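Kappa-carrageenase (Pseudoalteromonas carrageenovora, PDB 1DYP) cleaves the beta-1,4 linkages between D-galactose 4-sulfate and 3,6-anhydro-D-galactose within kappa-carrageenan chains, through its family 16 glycoside hydrolase catalytic domain. Local coordinates at residues A[56-61]-A[257-262]. The protein carries 1 engineered substitution. Numbering follows the deposited sequence.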
ATOM      1  N   LYS A  56     -10.423   4.685  -9.688  1.00  9.07           N
ATOM      2  CA  LYS A  56     -11.288   4.181  -8.635  1.00  9.36           C
ATOM      3  C   LYS A  56     -10.957   2.711  -8.426  1.00  8.98           C
ATOM      4  O   LYS A  56     -11.000   1.925  -9.370  1.00  8.93           O
ATOM      5  CB  LYS A  56     -12.761   4.329  -9.036  1.00 10.05           C
ATOM      6  CG  LYS A  56     -13.738   3.740  -8.029  1.00 11.06           C
ATOM      7  CD  LYS A  56     -15.196   3.908  -8.453  1.00 11.83           C
ATOM      8  CE  LYS A  56     -15.679   5.338  -8.285  1.00 12.04           C
ATOM      9  NZ  LYS A  56     -17.136   5.466  -8.576  0.50 12.33           N
ATOM     10  N   LEU A  57     -10.594   2.355  -7.198  1.00  8.59           N
ATOM     11  CA  LEU A  57     -10.280   0.970  -6.861  1.00  8.38           C
ATOM     12  C   LEU A  57     -11.418   0.531  -5.955  1.00  8.16           C
ATOM     13  O   LEU A  57     -11.590   1.039  -4.844  1.00  8.37           O
ATOM     14  CB  LEU A  57      -8.925   0.885  -6.157  1.00  8.08           C
ATOM     15  CG  LEU A  57      -7.772   1.388  -7.036  1.00  7.87           C
ATOM     16  CD1 LEU A  57      -6.452   1.287  -6.284  1.00  8.12           C
ATOM     17  CD2 LEU A  57      -7.715   0.572  -8.319  1.00  7.83           C
ATOM     18  N   THR A  58     -12.200  -0.418  -6.454  1.00  7.95           N
ATOM     19  CA  THR A  58     -13.383  -0.887  -5.760  1.00  7.78           C
ATOM     20  C   THR A  58     -13.302  -2.254  -5.107  1.00  7.47           C
ATOM     21  O   THR A  58     -12.754  -3.195  -5.677  1.00  7.44           O
ATOM     22  CB  THR A  58     -14.574  -0.913  -6.745  1.00  7.98           C
ATOM     23  OG1 THR A  58     -14.740   0.387  -7.322  1.00  8.39           O
ATOM     24  CG2 THR A  58     -15.858  -1.334  -6.043  1.00  8.27           C
ATOM     25  N   THR A  59     -13.844  -2.348  -3.896  1.00  7.49           N
ATOM     26  CA  THR A  59     -13.915  -3.618  -3.190  1.00  7.54           C
ATOM     27  C   THR A  59     -15.381  -4.011  -3.296  1.00  7.75           C
ATOM     28  O   THR A  59     -16.268  -3.223  -2.956  1.00  7.88           O
ATOM     29  CB  THR A  59     -13.540  -3.495  -1.705  1.00  7.43           C
ATOM     30  OG1 THR A  59     -12.177  -3.075  -1.589  1.00  7.35           O
ATOM     31  CG2 THR A  59     -13.702  -4.842  -1.005  1.00  7.39           C
ATOM     32  N   LYS A  60     -15.633  -5.218  -3.784  1.00  7.97           N
ATOM     33  CA  LYS A  60     -16.997  -5.693  -3.953  1.00  8.41           C
ATOM     34  C   LYS A  60     -17.225  -6.975  -3.181  1.00  8.23           C
ATOM     35  O   LYS A  60     -16.296  -7.752  -2.959  1.00  7.86           O
ATOM     36  CB  LYS A  60     -17.276  -6.006  -5.425  1.00  9.14           C
ATOM     37  CG  LYS A  60     -17.010  -4.898  -6.422  1.00 10.54           C
ATOM     38  CD  LYS A  60     -17.288  -5.419  -7.831  1.00 11.75           C
ATOM     39  CE  LYS A  60     -17.039  -4.366  -8.901  1.00 12.54           C
ATOM     40  NZ  LYS A  60     -17.262  -4.923 -10.273  1.00 13.27           N
ATOM     41  N   ARG A  61     -18.466  -7.189  -2.764  1.00  8.11           N
ATOM     42  CA  ARG A  61     -18.806  -8.438  -2.109  1.00  8.38           C
ATOM     43  C   ARG A  61     -18.928  -9.344  -3.331  1.00  8.61           C
ATOM     44  O   ARG A  61     -19.798  -9.139  -4.181  1.00  8.65           O
ATOM     45  CB  ARG A  61     -20.149  -8.331  -1.393  1.00  8.22           C
ATOM     46  CG  ARG A  61     -20.686  -9.661  -0.889  1.00  8.23           C
ATOM     47  CD  ARG A  61     -19.865 -10.246   0.257  1.00  7.99           C
ATOM     48  NE  ARG A  61     -20.486 -11.483   0.721  1.00  7.77           N
ATOM     49  CZ  ARG A  61     -20.343 -12.664   0.130  1.00  7.58           C
ATOM     50  NH1 ARG A  61     -19.579 -12.786  -0.948  1.00  7.72           N
ATOM     51  NH2 ARG A  61     -21.008 -13.718   0.588  1.00  7.96           N
ATOM     52  N   PRO A 257     -20.726  -2.200  -2.965  1.00  9.50           N
ATOM     53  CA  PRO A 257     -19.310  -1.894  -3.189  1.00  9.41           C
ATOM     54  C   PRO A 257     -18.893  -0.574  -2.552  1.00  9.40           C
ATOM     55  O   PRO A 257     -19.725   0.302  -2.300  1.00  9.42           O
ATOM     56  CB  PRO A 257     -19.212  -1.841  -4.708  1.00  9.63           C
ATOM     57  CG  PRO A 257     -20.538  -1.253  -5.086  1.00  9.78           C
ATOM     58  CD  PRO A 257     -21.499  -2.030  -4.207  1.00  9.45           C
ATOM     59  N   THR A 258     -17.599  -0.450  -2.280  1.00  9.21           N
ATOM     60  CA  THR A 258     -17.053   0.770  -1.707  1.00  9.07           C
ATOM     61  C   THR A 258     -15.728   0.972  -2.433  1.00  9.17           C
ATOM     62  O   THR A 258     -15.027   0.007  -2.735  1.00  8.82           O
ATOM     63  CB  THR A 258     -16.876   0.650  -0.177  1.00  9.25           C
ATOM     64  OG1 THR A 258     -16.603   1.946   0.365  1.00  9.22           O
ATOM     65  CG2 THR A 258     -15.755  -0.309   0.175  1.00  9.21           C
ATOM     66  N   SER A 259     -15.378   2.223  -2.705  1.00  9.22           N
ATOM     67  CA  SER A 259     -14.155   2.490  -3.443  1.00  9.44           C
ATOM     68  C   SER A 259     -13.353   3.692  -2.984  1.00  9.42           C
ATOM     69  O   SER A 259     -13.898   4.674  -2.480  1.00  9.48           O
ATOM     70  CB  SER A 259     -14.495   2.669  -4.918  1.00  9.58           C
ATOM     71  OG  SER A 259     -15.449   3.705  -5.074  0.50 10.06           O
HETATM   72  N   MSE A 260     -12.046   3.599  -3.183  1.00  9.31           N
HETATM   73  CA  MSE A 260     -11.136   4.669  -2.836  1.00  9.27           C
HETATM   74  C   MSE A 260     -10.901   5.295  -4.208  1.00  9.00           C
HETATM   75  O   MSE A 260     -11.005   4.614  -5.235  1.00  8.70           O
HETATM   76  CB  MSE A 260      -9.818   4.106  -2.299  1.00  9.96           C
HETATM   77  CG  MSE A 260      -9.043   3.294  -3.330  1.00 10.58           C
HETATM   78 SE   MSE A 260      -7.369   2.566  -2.686  1.00 12.24          SE
HETATM   79  CE  MSE A 260      -6.232   4.097  -2.902  1.00 11.06           C
ATOM     80  N   GLU A 261     -10.600   6.586  -4.232  1.00  8.80           N
ATOM     81  CA  GLU A 261     -10.346   7.265  -5.492  1.00  8.82           C
ATOM     82  C   GLU A 261      -8.992   7.952  -5.438  1.00  8.65           C
ATOM     83  O   GLU A 261      -8.615   8.520  -4.412  1.00  8.62           O
ATOM     84  CB  GLU A 261     -11.436   8.298  -5.778  0.50  9.08           C
ATOM     85  CG  GLU A 261     -12.846   7.732  -5.783  0.50  9.39           C
ATOM     86  CD  GLU A 261     -13.855   8.709  -6.351  0.50  9.58           C
ATOM     87  OE1 GLU A 261     -13.773   9.908  -6.012  0.50  9.81           O
ATOM     88  OE2 GLU A 261     -14.730   8.278  -7.129  0.50  9.84           O
ATOM     89  N   VAL A 262      -8.261   7.886  -6.545  1.00  8.48           N
ATOM     90  CA  VAL A 262      -6.950   8.504  -6.631  1.00  8.18           C
ATOM     91  C   VAL A 262      -6.972   9.511  -7.772  1.00  8.22           C
ATOM     92  O   VAL A 262      -7.125   9.145  -8.938  1.00  8.05           O
ATOM     93  CB  VAL A 262      -5.854   7.455  -6.909  1.00  8.22           C
ATOM     94  CG1 VAL A 262      -4.481   8.096  -6.797  1.00  8.09           C
ATOM     95  CG2 VAL A 262      -5.988   6.296  -5.934  1.00  8.20           C
TER
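An antiparallel strand pair from the beta-sandwich of the GH16 catalytic domain joins 56-61 to 257-262, with N-to-C directions 165° apart. Two hydrogen-bonded pairs set the register: L57 with M260, and T59 with T258. The bond from T59 N to T258 O, 2.9 Å, is the straightest of the four, at 175° about the hydrogen; the return bond runs from T258 N to T59 O. On the buried face L57 and M260, a selenomethionine, run side by side. L57 CB meets M260 CG at 3.7 Å; CG sits between the backbone N and carbonyl carbon of M260, and an extended chi2 carries SE to 3.9 Å from L57 CD1. T59 shares this face, its hydroxyl hydrogen-bonded to S86 and Q231. The other face carries K56, T58, S259 and E261. K56, with CG anti to its nitrogen (chi1 176°), extends across S259; its CG lies 3.4 Å from S259 CB in the given conformer. Farther along, in the given conformer of E261, K56 CE reaches OE2 at 3.3 Å, whereas K56 NZ lies 4.0 Å from that oxygen, not within salt-bridge distance. At the opposite end T58 CG2 packs on P257 CB at 3.6 Å. S259 O and E261 OE1, 6.3 Å apart, ligate two different cadmium ions; the one on OE1 would probably polarise the E261 carboxylate and favour its ionised form.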